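Local coordinates for protein Cys-Gly metallodipeptidase DUG1 (Saccharomyces cerevisiae, PDB 4G1P) that hydrolyses the dipeptide Cys-Gly as a metal-dependent M20 peptidase and serves as the catalytic component of the glutathione-degrading complex, at residues A[18-23]-A[121-126]; A[98-103]-A[423-428]; A[280-285]-A[416-421]. One frame throughout, in Å; residues are numbered along the deposited sequence.

Contact 1 (A[18-23]-A[121-126])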
loop_
_atom_site.group_PDB
_atom_site.type_symbol
_atom_site.label_atom_id
_atom_site.label_comp_id
_atom_site.label_asym_id
_atom_site.label_seq_id
_atom_site.Cartn_x
_atom_site.Cartn_y
_atom_site.Cartn_z
ATOM N N GLN A 18 25.089 26.164 19.080
ATOM C CA GLN A 18 24.274 26.855 18.096
ATOM C C GLN A 18 24.054 25.980 16.872
ATOM O O GLN A 18 22.981 26.018 16.270
ATOM C CB GLN A 18 24.741 28.281 17.725
ATOM C CG GLN A 18 26.144 28.713 18.137
ATOM C CD GLN A 18 26.267 29.016 19.626
ATOM O OE1 GLN A 18 26.799 28.207 20.396
ATOM N NE2 GLN A 18 25.789 30.187 20.036
ATOM N N PHE A 19 25.046 25.162 16.530
ATOM C CA PHE A 19 24.901 24.247 15.407
ATOM C C PHE A 19 23.762 23.262 15.674
ATOM O O PHE A 19 22.956 22.987 14.786
ATOM C CB PHE A 19 26.196 23.477 15.125
ATOM C CG PHE A 19 27.358 24.347 14.727
ATOM C CD1 PHE A 19 27.160 25.630 14.249
ATOM C CD2 PHE A 19 28.651 23.876 14.835
ATOM C CE1 PHE A 19 28.216 26.426 13.900
ATOM C CE2 PHE A 19 29.709 24.662 14.479
ATOM C CZ PHE A 19 29.492 25.941 14.005
ATOM N N PHE A 20 23.716 22.740 16.897
ATOM C CA PHE A 20 22.698 21.790 17.312
ATOM C C PHE A 20 21.348 22.465 17.229
ATOM O O PHE A 20 20.369 21.902 16.737
ATOM C CB PHE A 20 22.928 21.350 18.757
ATOM C CG PHE A 20 24.009 20.319 18.929
ATOM C CD1 PHE A 20 24.320 19.432 17.912
ATOM C CD2 PHE A 20 24.712 20.225 20.129
ATOM C CE1 PHE A 20 25.328 18.474 18.097
ATOM C CE2 PHE A 20 25.717 19.273 20.318
ATOM C CZ PHE A 20 26.024 18.400 19.308
ATOM N N SER A 21 21.303 23.687 17.729
ATOM C CA SER A 21 20.069 24.426 17.755
ATOM C C SER A 21 19.564 24.648 16.332
ATOM O O SER A 21 18.396 24.386 16.013
ATOM C CB SER A 21 20.286 25.749 18.472
ATOM O OG SER A 21 19.092 26.506 18.476
ATOM N N ARG A 22 20.453 25.124 15.474
ATOM C CA ARG A 22 20.107 25.354 14.087
ATOM C C ARG A 22 19.595 24.064 13.447
ATOM O O ARG A 22 18.584 24.071 12.746
ATOM C CB ARG A 22 21.312 25.894 13.334
ATOM C CG ARG A 22 21.172 25.808 11.838
ATOM C CD ARG A 22 22.428 26.307 11.148
ATOM N NE ARG A 22 22.511 27.762 11.171
ATOM C CZ ARG A 22 23.643 28.451 11.143
ATOM N NH1 ARG A 22 24.814 27.827 11.092
ATOM N NH2 ARG A 22 23.599 29.771 11.163
ATOM N N LEU A 23 20.272 22.955 13.722
ATOM C CA LEU A 23 19.922 21.686 13.108
ATOM C C LEU A 23 18.581 21.164 13.647
ATOM O O LEU A 23 17.845 20.485 12.950
ATOM C CB LEU A 23 21.040 20.674 13.318
ATOM C CG LEU A 23 20.834 19.284 12.732
ATOM C CD1 LEU A 23 20.636 19.358 11.237
ATOM C CD2 LEU A 23 22.012 18.397 13.071
ATOM N N LEU A 121 14.116 16.100 16.455
ATOM C CA LEU A 121 15.521 15.719 16.478
ATOM C C LEU A 121 15.983 15.388 17.900
ATOM O O LEU A 121 16.036 16.262 18.755
ATOM C CB LEU A 121 16.396 16.839 15.902
ATOM C CG LEU A 121 17.880 16.471 15.908
ATOM C CD1 LEU A 121 18.156 15.476 14.779
ATOM C CD2 LEU A 121 18.765 17.695 15.814
ATOM N N VAL A 122 16.321 14.130 18.145
ATOM C CA VAL A 122 16.850 13.734 19.433
ATOM C C VAL A 122 18.366 13.710 19.384
ATOM O O VAL A 122 18.952 12.955 18.601
ATOM C CB VAL A 122 16.380 12.330 19.814
ATOM C CG1 VAL A 122 17.182 11.803 21.016
ATOM C CG2 VAL A 122 14.887 12.335 20.094
ATOM N N ILE A 123 18.994 14.529 20.224
ATOM C CA ILE A 123 20.448 14.638 20.264
ATOM C C ILE A 123 20.986 14.018 21.544
ATOM O O ILE A 123 20.717 14.509 22.625
ATOM C CB ILE A 123 20.896 16.118 20.230
ATOM C CG1 ILE A 123 20.440 16.781 18.934
ATOM C CG2 ILE A 123 22.413 16.233 20.427
ATOM C CD1 ILE A 123 21.028 18.150 18.700
ATOM N N ASP A 124 21.750 12.943 21.423
ATOM C CA ASP A 124 22.297 12.271 22.596
ATOM C C ASP A 124 23.818 12.372 22.581
ATOM O O ASP A 124 24.487 11.570 21.927
ATOM C CB ASP A 124 21.863 10.802 22.614
ATOM C CG ASP A 124 22.370 10.042 23.839
ATOM O OD1 ASP A 124 23.167 10.596 24.630
ATOM O OD2 ASP A 124 21.964 8.870 24.010
ATOM N N GLU A 125 24.349 13.342 23.322
ATOM C CA GLU A 125 25.783 13.581 23.388
ATOM C C GLU A 125 26.519 12.468 24.137
ATOM O O GLU A 125 27.732 12.311 23.994
ATOM C CB GLU A 125 26.083 14.951 24.008
ATOM C CG GLU A 125 25.680 16.107 23.114
ATOM C CD GLU A 125 26.150 17.456 23.632
ATOM O OE1 GLU A 125 25.396 18.095 24.396
ATOM O OE2 GLU A 125 27.266 17.895 23.258
ATOM N N ALA A 126 25.789 11.685 24.925
ATOM C CA ALA A 126 26.404 10.567 25.626
ATOM C C ALA A 126 26.693 9.404 24.674
ATOM O O ALA A 126 27.783 8.835 24.696
ATOM C CB ALA A 126 25.541 10.121 26.774
#

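Contact 2 (A[98-103]-A[423-428])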
loop_
_atom_site.group_PDB
_atom_site.type_symbol
_atom_site.label_atom_id
_atom_site.label_comp_id
_atom_site.label_asym_id
_atom_site.label_seq_id
_atom_site.Cartn_x
_atom_site.Cartn_y
_atom_site.Cartn_z
ATOM N N LEU A 98 31.379 26.020 -5.522
ATOM C CA LEU A 98 29.936 25.853 -5.439
ATOM C C LEU A 98 29.646 24.602 -4.628
ATOM O O LEU A 98 30.178 23.514 -4.926
ATOM C CB LEU A 98 29.322 25.741 -6.835
ATOM C CG LEU A 98 27.837 25.367 -6.929
ATOM C CD1 LEU A 98 27.033 26.259 -6.039
ATOM C CD2 LEU A 98 27.334 25.517 -8.338
ATOM N N VAL A 99 28.829 24.758 -3.586
ATOM C CA VAL A 99 28.354 23.599 -2.839
ATOM C C VAL A 99 26.872 23.372 -3.069
ATOM O O VAL A 99 26.071 24.309 -3.045
ATOM C CB VAL A 99 28.663 23.678 -1.320
ATOM C CG1 VAL A 99 30.159 23.655 -1.091
ATOM C CG2 VAL A 99 28.032 24.914 -0.687
ATOM N N TYR A 100 26.526 22.111 -3.300
ATOM C CA TYR A 100 25.148 21.694 -3.525
ATOM C C TYR A 100 24.707 20.697 -2.465
ATOM O O TYR A 100 25.501 19.852 -2.017
ATOM C CB TYR A 100 25.033 21.038 -4.892
ATOM C CG TYR A 100 23.839 20.127 -5.056
ATOM C CD1 TYR A 100 23.892 18.787 -4.663
ATOM C CD2 TYR A 100 22.668 20.593 -5.633
ATOM C CE1 TYR A 100 22.807 17.964 -4.804
ATOM C CE2 TYR A 100 21.585 19.770 -5.796
ATOM C CZ TYR A 100 21.658 18.459 -5.380
ATOM O OH TYR A 100 20.574 17.646 -5.547
ATOM N N GLY A 101 23.429 20.781 -2.096
ATOM C CA GLY A 101 22.796 19.834 -1.195
ATOM C C GLY A 101 21.287 19.933 -1.348
ATOM O O GLY A 101 20.781 20.638 -2.229
ATOM N N HIS A 102 20.545 19.243 -0.498
ATOM C CA HIS A 102 19.103 19.302 -0.627
ATOM C C HIS A 102 18.391 19.322 0.703
ATOM O O HIS A 102 18.766 18.613 1.645
ATOM C CB HIS A 102 18.574 18.179 -1.525
ATOM C CG HIS A 102 18.694 16.801 -0.945
ATOM N ND1 HIS A 102 17.717 16.239 -0.149
ATOM C CD2 HIS A 102 19.649 15.849 -1.098
ATOM C CE1 HIS A 102 18.083 15.012 0.187
ATOM N NE2 HIS A 102 19.248 14.751 -0.379
ATOM N N TYR A 103 17.350 20.141 0.768
ATOM C CA TYR A 103 16.660 20.365 2.024
ATOM C C TYR A 103 15.332 19.630 2.182
ATOM O O TYR A 103 14.730 19.693 3.251
ATOM C CB TYR A 103 16.478 21.850 2.268
ATOM C CG TYR A 103 15.653 22.580 1.241
ATOM C CD1 TYR A 103 14.262 22.528 1.272
ATOM C CD2 TYR A 103 16.260 23.373 0.259
ATOM C CE1 TYR A 103 13.490 23.218 0.340
ATOM C CE2 TYR A 103 15.498 24.068 -0.669
ATOM C CZ TYR A 103 14.106 23.987 -0.619
ATOM O OH TYR A 103 13.333 24.671 -1.526
ATOM N N ILE A 423 23.227 10.750 -7.080
ATOM C CA ILE A 423 22.969 12.167 -6.927
ATOM C C ILE A 423 22.825 12.728 -8.320
ATOM O O ILE A 423 23.760 13.243 -8.878
ATOM C CB ILE A 423 24.092 12.881 -6.200
ATOM C CG1 ILE A 423 24.398 12.181 -4.873
ATOM C CG2 ILE A 423 23.714 14.325 -5.978
ATOM C CD1 ILE A 423 25.689 12.637 -4.203
ATOM N N PRO A 424 21.630 12.604 -8.890
ATOM C CA PRO A 424 21.300 12.968 -10.268
ATOM C C PRO A 424 22.036 14.164 -10.902
ATOM O O PRO A 424 22.508 13.962 -12.019
ATOM C CB PRO A 424 19.799 13.223 -10.184
ATOM C CG PRO A 424 19.351 12.191 -9.189
ATOM C CD PRO A 424 20.455 12.076 -8.175
ATOM N N ILE A 425 22.131 15.340 -10.273
ATOM C CA ILE A 425 22.699 16.498 -10.994
ATOM C C ILE A 425 24.211 16.571 -11.037
ATOM O O ILE A 425 24.757 17.498 -11.642
ATOM C CB ILE A 425 22.228 17.890 -10.473
ATOM C CG1 ILE A 425 21.975 17.853 -8.972
ATOM C CG2 ILE A 425 21.045 18.424 -11.279
ATOM C CD1 ILE A 425 23.229 17.718 -8.173
ATOM N N THR A 426 24.875 15.636 -10.363
ATOM C CA THR A 426 26.320 15.629 -10.287
ATOM C C THR A 426 26.938 15.757 -11.691
ATOM O O THR A 426 27.802 16.596 -11.916
ATOM C CB THR A 426 26.844 14.390 -9.539
ATOM O OG1 THR A 426 28.281 14.392 -9.544
ATOM C CG2 THR A 426 26.361 13.128 -10.222
ATOM N N LEU A 427 26.441 14.983 -12.649
ATOM C CA LEU A 427 26.940 15.054 -14.014
ATOM C C LEU A 427 26.612 16.384 -14.672
ATOM O O LEU A 427 27.430 16.926 -15.423
ATOM C CB LEU A 427 26.366 13.923 -14.851
ATOM C CG LEU A 427 27.029 13.667 -16.199
ATOM C CD1 LEU A 427 28.557 13.636 -16.086
ATOM C CD2 LEU A 427 26.513 12.356 -16.742
ATOM N N THR A 428 25.422 16.909 -14.391
ATOM C CA THR A 428 25.034 18.206 -14.926
ATOM C C THR A 428 25.957 19.307 -14.412
ATOM O O THR A 428 26.298 20.220 -15.151
ATOM C CB THR A 428 23.561 18.547 -14.630
ATOM O OG1 THR A 428 22.712 17.620 -15.309
ATOM C CG2 THR A 428 23.223 19.937 -15.123
HETATM O O HOH W 1 20.529 15.373 -7.726
#

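Contact 3 (A[280-285]-A[416-421])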
loop_
_atom_site.group_PDB
_atom_site.type_symbol
_atom_site.label_atom_id
_atom_site.label_comp_id
_atom_site.label_asym_id
_atom_site.label_seq_id
_atom_site.Cartn_x
_atom_site.Cartn_y
_atom_site.Cartn_z
ATOM N N ALA A 280 42.499 -1.597 -10.023
ATOM C CA ALA A 280 43.536 -1.144 -9.100
ATOM C C ALA A 280 42.928 -0.452 -7.893
ATOM O O ALA A 280 43.212 -0.807 -6.748
ATOM C CB ALA A 280 44.500 -0.204 -9.800
ATOM N N LEU A 281 42.075 0.531 -8.164
ATOM C CA LEU A 281 41.430 1.313 -7.113
ATOM C C LEU A 281 40.586 0.490 -6.138
ATOM O O LEU A 281 40.330 0.942 -5.021
ATOM C CB LEU A 281 40.581 2.421 -7.727
ATOM C CG LEU A 281 41.345 3.388 -8.625
ATOM C CD1 LEU A 281 40.419 3.973 -9.664
ATOM C CD2 LEU A 281 41.970 4.494 -7.802
ATOM N N TYR A 282 40.164 -0.677 -6.564
ATOM C CA TYR A 282 39.237 -1.442 -5.794
ATOM C C TYR A 282 39.949 -2.214 -4.750
ATOM O O TYR A 282 39.354 -2.779 -3.877
ATOM C CB TYR A 282 38.397 -2.372 -6.653
ATOM C CG TYR A 282 37.427 -1.683 -7.547
ATOM C CD1 TYR A 282 37.023 -0.404 -7.302
ATOM C CD2 TYR A 282 36.945 -2.301 -8.641
ATOM C CE1 TYR A 282 36.157 0.224 -8.124
ATOM C CE2 TYR A 282 36.061 -1.676 -9.445
ATOM C CZ TYR A 282 35.685 -0.421 -9.181
ATOM O OH TYR A 282 34.827 0.157 -10.016
ATOM N N LYS A 283 41.245 -2.236 -4.813
ATOM C CA LYS A 283 41.918 -3.063 -3.877
ATOM C C LYS A 283 42.484 -2.110 -2.887
ATOM O O LYS A 283 42.719 -0.971 -3.179
ATOM C CB LYS A 283 42.798 -4.070 -4.575
ATOM C CG LYS A 283 42.948 -5.302 -3.738
ATOM C CD LYS A 283 42.272 -5.102 -2.392
ATOM C CE LYS A 283 42.876 -6.027 -1.335
ATOM N NZ LYS A 283 44.103 -6.749 -1.797
ATOM N N ASP A 284 42.667 -2.611 -1.694
ATOM C CA ASP A 284 43.070 -1.803 -0.595
ATOM C C ASP A 284 41.946 -1.116 0.057
ATOM O O ASP A 284 42.143 -0.273 0.880
ATOM C CB ASP A 284 43.879 -0.652 -1.135
ATOM C CG ASP A 284 45.316 -0.928 -1.086
ATOM O OD1 ASP A 284 45.720 -1.665 -0.194
ATOM O OD2 ASP A 284 46.053 -0.473 -1.959
ATOM N N ILE A 285 40.755 -1.545 -0.229
ATOM C CA ILE A 285 39.619 -0.901 0.334
ATOM C C ILE A 285 39.497 -1.720 1.571
ATOM O O ILE A 285 39.944 -2.818 1.612
ATOM C CB ILE A 285 38.464 -0.691 -0.637
ATOM C CG1 ILE A 285 38.717 0.560 -1.424
ATOM C CG2 ILE A 285 37.156 -0.558 0.099
ATOM C CD1 ILE A 285 37.988 0.579 -2.713
ATOM N N PHE A 416 39.282 5.475 -1.397
ATOM C CA PHE A 416 38.631 6.070 -2.552
ATOM C C PHE A 416 37.537 5.137 -3.056
ATOM O O PHE A 416 37.797 4.013 -3.467
ATOM C CB PHE A 416 39.648 6.370 -3.642
ATOM C CG PHE A 416 40.523 7.551 -3.342
ATOM C CD1 PHE A 416 41.575 7.443 -2.456
ATOM C CD2 PHE A 416 40.296 8.768 -3.960
ATOM C CE1 PHE A 416 42.389 8.531 -2.192
ATOM C CE2 PHE A 416 41.098 9.859 -3.704
ATOM C CZ PHE A 416 42.150 9.742 -2.822
ATOM N N THR A 417 36.298 5.594 -2.993
ATOM C CA THR A 417 35.177 4.687 -3.179
ATOM C C THR A 417 34.201 5.209 -4.201
ATOM O O THR A 417 34.173 6.397 -4.520
ATOM C CB THR A 417 34.382 4.514 -1.882
ATOM O OG1 THR A 417 33.853 5.787 -1.493
ATOM C CG2 THR A 417 35.255 3.977 -0.771
ATOM N N ARG A 418 33.379 4.304 -4.703
ATOM C CA ARG A 418 32.252 4.705 -5.515
ATOM C C ARG A 418 31.002 4.598 -4.663
ATOM O O ARG A 418 31.087 4.249 -3.492
ATOM C CB ARG A 418 32.195 3.857 -6.779
ATOM C CG ARG A 418 33.388 4.139 -7.674
ATOM C CD ARG A 418 33.535 3.125 -8.771
ATOM N NE ARG A 418 32.539 3.312 -9.818
ATOM C CZ ARG A 418 32.634 2.768 -11.021
ATOM N NH1 ARG A 418 33.688 2.028 -11.326
ATOM N NH2 ARG A 418 31.690 2.976 -11.919
ATOM N N GLU A 419 29.858 4.937 -5.240
ATOM C CA GLU A 419 28.597 4.922 -4.508
ATOM C C GLU A 419 27.554 4.076 -5.217
ATOM O O GLU A 419 27.390 4.164 -6.443
ATOM C CB GLU A 419 28.042 6.338 -4.371
ATOM C CG GLU A 419 28.041 6.881 -2.968
ATOM C CD GLU A 419 27.179 6.082 -2.017
ATOM O OE1 GLU A 419 26.047 5.714 -2.400
ATOM O OE2 GLU A 419 27.643 5.831 -0.879
ATOM N N GLY A 420 26.842 3.272 -4.433
ATOM C CA GLY A 420 25.677 2.561 -4.928
ATOM C C GLY A 420 24.515 3.517 -5.132
ATOM O O GLY A 420 23.681 3.329 -6.016
ATOM N N GLY A 421 24.469 4.558 -4.309
ATOM C CA GLY A 421 23.415 5.549 -4.391
ATOM C C GLY A 421 23.609 6.488 -5.561
ATOM O O GLY A 421 24.532 6.304 -6.359
HETATM O O HOH W 2 37.817 2.228 -5.304
#

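Contact 1 (A[18-23]-A[121-126])
Phe-20, on helix 16-28, gives up more surface here than any other residue, and it meets two neighbours of segment 121-126 in different ways. Ile-123 covers one face of the ring: its CG2 lies 4.3 Å from the ring centroid and only 7° off the normal, which is CH-pi geometry directly over the centre. The other branch of Ile-123 reaches back toward the root of the ring, with CD1 3.6 Å from Phe-20 CD1 and 3.7 Å from Phe-20 CB. Although the CB of Phe-20 does not itself point at the strand, its CG, anti to the carbonyl carbon (chi1 -79°), swings the ring round to lie against Ile-123.

The ring edge has a different partner. Glu-125, extended beyond CG, comes in at a slant and brings OE2 to 3.6 Å from Phe-20 CE2, near the ring plane; carboxylate and ring are turned 74° apart. About one helical turn beyond Phe-20, Leu-23 CG meets Leu-121 CD2 at 4.0 Å, and the two side chains cross at about a right angle. Leu-121 also touches Thr-24 and Ile-27 of the same helix, while Met-130 of strand 129-131 packs on both Phe-20 and Leu-23, so the helix packs across one face of the small antiparallel sheet, of which 122-124 is an outer strand.

No hydrogen bond crosses between the segments. The helix and the strand are therefore matched by side-chain shape and the burial of apolar surface, with the carboxylate oxygen near the slightly positive ring edge possibly adding a mild electrostatic attraction.

Contact 2 (A[98-103]-A[423-428])
Tyr-100 meets Ile-425 by a CH-pi contact: CD1 of the isoleucine lies over one ring face, 3.4 Å from the centroid and 16° off the normal, displaced toward the rim on the CZ side. The two side chains come from opposite directions, Tyr-100 from strand 96-102 and Ile-425 from the turn before helix 426-433. The tyrosine CG stands anti to the backbone N (chi1 159°), which directs the ring toward that turn.

Apolar contact adds Ile-423, whose CG2 comes obliquely to 3.9 Å from Tyr-100 CE1. Leu-178 of helix 178-185 touches both Tyr-100 and Ile-425.

Polar contact between the segments runs through a water. It donates to Tyr-100 OH at 3.1 Å and accepts from Ile-425 N at 3.0 Å; the same hydroxyl is hydrogen-bonded to Glu-168 OE2. The turn is itself closed by Thr-426 N bonding to Ile-423 O, a type I beta turn.

Two residues beyond Tyr-100 on the strand is His-102, a zinc ligand by similarity, and the side chain of Ile-423 is about 5 Å from a bound zinc ion. A central strand bearing site residues at its C-terminal end is typical of the alpha/beta catalytic domain of M20 metallopeptidases.

Contact 3 (A[280-285]-A[416-421])
Tyr-282 and Arg-418 meet at the ring edge: the side chains run obliquely to one another, and the guanidinium plane is tilted 34° from the ring. Arg-418 NH1 approaches Tyr-282 OH at 2.6 Å, but the N-H points poorly (121°), so the hydrogen bond is weak. Arg-418 CD lies in the ring plane, 3.5 Å from Tyr-282 OH, and the bend at chi3 (74°) beyond it turns the guanidinium so that NH1 reaches the hydroxyl. Glu-278 of helix 276-281 hydrogen-bonds the hydroxyl through OE2 and forms a long, weak ion pair with Arg-418 NH1, so the hydroxyl has both an acidic and a basic partner.

Arg-418 belongs to strand 415-419, which joins strand 210-226 in parallel through backbone hydrogen bonds, within a five-stranded mixed sheet of this M20 peptidase's alpha/beta scaffold. Helix 276-281 and the turn after it lie against both strands, Leu-281 and Tyr-282 also touching Tyr-213.

At the start of strand 415-419 a water joins the backbones, donating to Leu-281 O at 2.8 Å and to Phe-416 O at 2.6 Å. Ile-285 closes in nearby: CG1, anti to the carbonyl carbon, carries CD1 to 3.5 Å from Phe-416 O. Trp-314 of helix 306-314 touches both Ile-285 and Arg-418.

In the fold
Contact 1 lies toward the periphery, its centre about 23 Å from that of the chain, whereas the centre of contact 2 is about 9 Å from it; the two contact centres are about 25 Å apart. Along the chain their segments alternate: 18-23, 98-103, 121-126, 423-428. Contact 3 begins and ends between the halves of contact 2 and comes wholly after contact 1, their centres about 32 Å apart. Contacts 2 and 3, about 21 Å apart between centres, are joined in sequence: strand 415-419 leads through Gly-420 and Gly-421 to the turn before helix 426-433. Ser-422, between their segments, lines the cysteine and glycine pockets; contact 2 is near the metal site, while contact 3 stands back from it.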